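PDB 3GF8: putative polysaccharide binding proteins (DUF1812) from Bacteroides thetaiotaomicron VPI-5482, which is probably an outer-membrane lipoprotein of the FimB/Mfa2 family that takes part in assembling or anchoring bacterial fimbriae. Local coordinates for residues A[40-45]-A[51-56]. Numbering follows the deposited sequence.
Sequences ELYVFD and LFKQAE
Val43 and Phe52 pair in an antiparallel beta hairpin whose strand segments, 40-44 and 51-56, run at 166° to each other, and at this pair the second strand carries a classic beta bulge, Leu51 and Phe52 both facing Val43. Val43 O accepts a bond from Leu51 N at 2.8 Å and a weak one from Phe52 N at 3.4 Å. Strand 38-44 also pairs with strand 75-83. On the face shared with Leu41 and Gln54, the Phe52 ring lies flat over Val43, whose CB sits 4.2 Å from the ring centroid. Phe52 CG stands between its backbone N and carbonyl carbon (chi1 60°), which folds the ring back over the neighbouring strand; Val70 and Leu72 also touch it. On the other face, Lys53 runs beside Tyr42, its CB over one ring face near the rim and its CD 3.5 Å from Tyr42 OH. A bend at chi4 (65°) brings Lys53 NZ to Glu40 OE2 in a 2.8 Å salt bridge, met from above the carboxylate plane, while Tyr42 OH donates to Glu40 OE1 at 2.5 Å. A glutamine in place of Glu40 would probably leave the Lys53 ammonium without its countercharge and the end of its chain freer to turn away. Both oxygens of the buried carboxylate thus have a donor, the lysine probably offsets its negative charge, and Glu40 links the phenol of its own strand to the ammonium of the partner strand.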
loop_
_atom_site.group_PDB
_atom_site.type_symbol
_atom_site.label_atom_id
_atom_site.label_comp_id
_atom_site.label_asym_id
_atom_site.label_seq_id
_atom_site.Cartn_x
_atom_site.Cartn_y
_atom_site.Cartn_z
ATOM N N GLU A 40 10.743 -3.425 11.617
ATOM C CA GLU A 40 12.158 -3.603 11.472
ATOM C C GLU A 40 12.783 -2.231 11.285
ATOM O O GLU A 40 12.559 -1.552 10.268
ATOM C CB GLU A 40 12.458 -4.548 10.328
ATOM C CG GLU A 40 13.971 -4.882 10.136
ATOM C CD GLU A 40 14.191 -6.042 9.138
ATOM O OE1 GLU A 40 14.008 -5.867 7.896
ATOM O OE2 GLU A 40 14.515 -7.141 9.608
ATOM N N LEU A 41 13.534 -1.821 12.304
ATOM C CA LEU A 41 14.152 -0.487 12.359
ATOM C C LEU A 41 15.537 -0.558 11.711
ATOM O O LEU A 41 16.326 -1.435 12.035
ATOM C CB LEU A 41 14.298 -0.017 13.815
ATOM C CG LEU A 41 14.712 1.448 14.047
ATOM C CD1 LEU A 41 13.559 2.384 13.814
ATOM C CD2 LEU A 41 15.296 1.650 15.449
ATOM N N TYR A 42 15.817 0.374 10.814
ATOM C CA TYR A 42 17.126 0.489 10.189
ATOM C C TYR A 42 17.823 1.724 10.799
ATOM O O TYR A 42 17.216 2.800 10.870
ATOM C CB TYR A 42 16.933 0.604 8.656
ATOM C CG TYR A 42 16.541 -0.722 8.035
ATOM C CD1 TYR A 42 15.257 -1.220 8.161
ATOM C CD2 TYR A 42 17.487 -1.515 7.376
ATOM C CE1 TYR A 42 14.909 -2.480 7.637
ATOM C CE2 TYR A 42 17.142 -2.748 6.825
ATOM C CZ TYR A 42 15.855 -3.228 6.969
ATOM O OH TYR A 42 15.521 -4.447 6.430
ATOM N N VAL A 43 19.075 1.571 11.226
ATOM C CA VAL A 43 19.840 2.651 11.857
ATOM C C VAL A 43 21.095 2.977 11.055
ATOM O O VAL A 43 21.880 2.103 10.715
ATOM C CB VAL A 43 20.225 2.313 13.292
ATOM C CG1 VAL A 43 21.053 3.471 13.924
ATOM C CG2 VAL A 43 18.983 2.031 14.122
ATOM N N PHE A 44 21.248 4.250 10.725
ATOM C CA PHE A 44 22.354 4.749 9.947
ATOM C C PHE A 44 23.027 5.849 10.779
ATOM O O PHE A 44 22.388 6.486 11.606
ATOM C CB PHE A 44 21.835 5.327 8.627
ATOM C CG PHE A 44 21.186 4.312 7.731
ATOM C CD1 PHE A 44 19.846 4.009 7.864
ATOM C CD2 PHE A 44 21.924 3.652 6.753
ATOM C CE1 PHE A 44 19.248 3.052 7.031
ATOM C CE2 PHE A 44 21.334 2.711 5.924
ATOM C CZ PHE A 44 19.998 2.409 6.067
ATOM N N ASP A 45 24.301 6.093 10.531
ATOM C CA ASP A 45 25.068 7.050 11.337
ATOM C C ASP A 45 25.076 8.462 10.775
ATOM O O ASP A 45 24.333 8.761 9.837
ATOM C CB ASP A 45 26.495 6.543 11.490
ATOM C CG ASP A 45 27.308 6.602 10.185
ATOM O OD1 ASP A 45 26.970 7.322 9.206
ATOM O OD2 ASP A 45 28.304 5.886 10.172
ATOM N N LEU A 51 24.378 1.018 10.174
ATOM C CA LEU A 51 24.918 0.476 11.414
ATOM C C LEU A 51 24.316 -0.892 11.710
ATOM O O LEU A 51 25.042 -1.849 11.952
ATOM C CB LEU A 51 24.649 1.448 12.561
ATOM C CG LEU A 51 25.505 2.725 12.461
ATOM C CD1 LEU A 51 25.119 3.815 13.499
ATOM C CD2 LEU A 51 26.927 2.337 12.661
ATOM N N PHE A 52 22.986 -0.972 11.692
ATOM C CA PHE A 52 22.307 -2.239 11.941
ATOM C C PHE A 52 20.824 -2.115 11.717
ATOM O O PHE A 52 20.292 -0.998 11.583
ATOM C CB PHE A 52 22.542 -2.739 13.374
ATOM C CG PHE A 52 22.060 -1.805 14.448
ATOM C CD1 PHE A 52 20.755 -1.864 14.918
ATOM C CD2 PHE A 52 22.937 -0.904 15.048
ATOM C CE1 PHE A 52 20.327 -1.023 15.944
ATOM C CE2 PHE A 52 22.507 -0.066 16.073
ATOM C CZ PHE A 52 21.205 -0.118 16.511
ATOM N N LYS A 53 20.155 -3.260 11.715
ATOM C CA LYS A 53 18.690 -3.252 11.757
ATOM C C LYS A 53 18.262 -4.016 12.975
ATOM O O LYS A 53 19.068 -4.743 13.549
ATOM C CB LYS A 53 18.065 -3.816 10.476
ATOM C CG LYS A 53 18.418 -5.262 10.128
ATOM C CD LYS A 53 17.886 -5.603 8.752
ATOM C CE LYS A 53 18.026 -7.086 8.384
ATOM N NZ LYS A 53 17.188 -7.902 9.295
ATOM N N GLN A 54 17.011 -3.818 13.397
ATOM C CA GLN A 54 16.477 -4.478 14.574
ATOM C C GLN A 54 14.994 -4.763 14.332
ATOM O O GLN A 54 14.221 -3.846 14.006
ATOM C CB GLN A 54 16.685 -3.607 15.800
ATOM C CG GLN A 54 16.065 -4.095 17.087
ATOM C CD GLN A 54 16.584 -3.309 18.315
ATOM O OE1 GLN A 54 17.585 -2.596 18.240
ATOM N NE2 GLN A 54 15.912 -3.460 19.444
ATOM N N ALA A 55 14.638 -6.034 14.498
ATOM C CA ALA A 55 13.326 -6.564 14.171
ATOM C C ALA A 55 12.659 -7.052 15.430
ATOM O O ALA A 55 13.269 -7.694 16.272
ATOM C CB ALA A 55 13.438 -7.726 13.156
ATOM N N GLU A 56 11.390 -6.730 15.584
ATOM C CA GLU A 56 10.605 -7.336 16.642
ATOM C C GLU A 56 9.236 -7.525 16.055
ATOM O O GLU A 56 8.827 -6.774 15.138
ATOM C CB GLU A 56 10.594 -6.415 17.849
ATOM C CG GLU A 56 10.089 -7.085 19.124
ATOM C CD GLU A 56 10.452 -6.311 20.384
ATOM O OE1 GLU A 56 10.955 -5.151 20.258
ATOM O OE2 GLU A 56 10.236 -6.877 21.489
#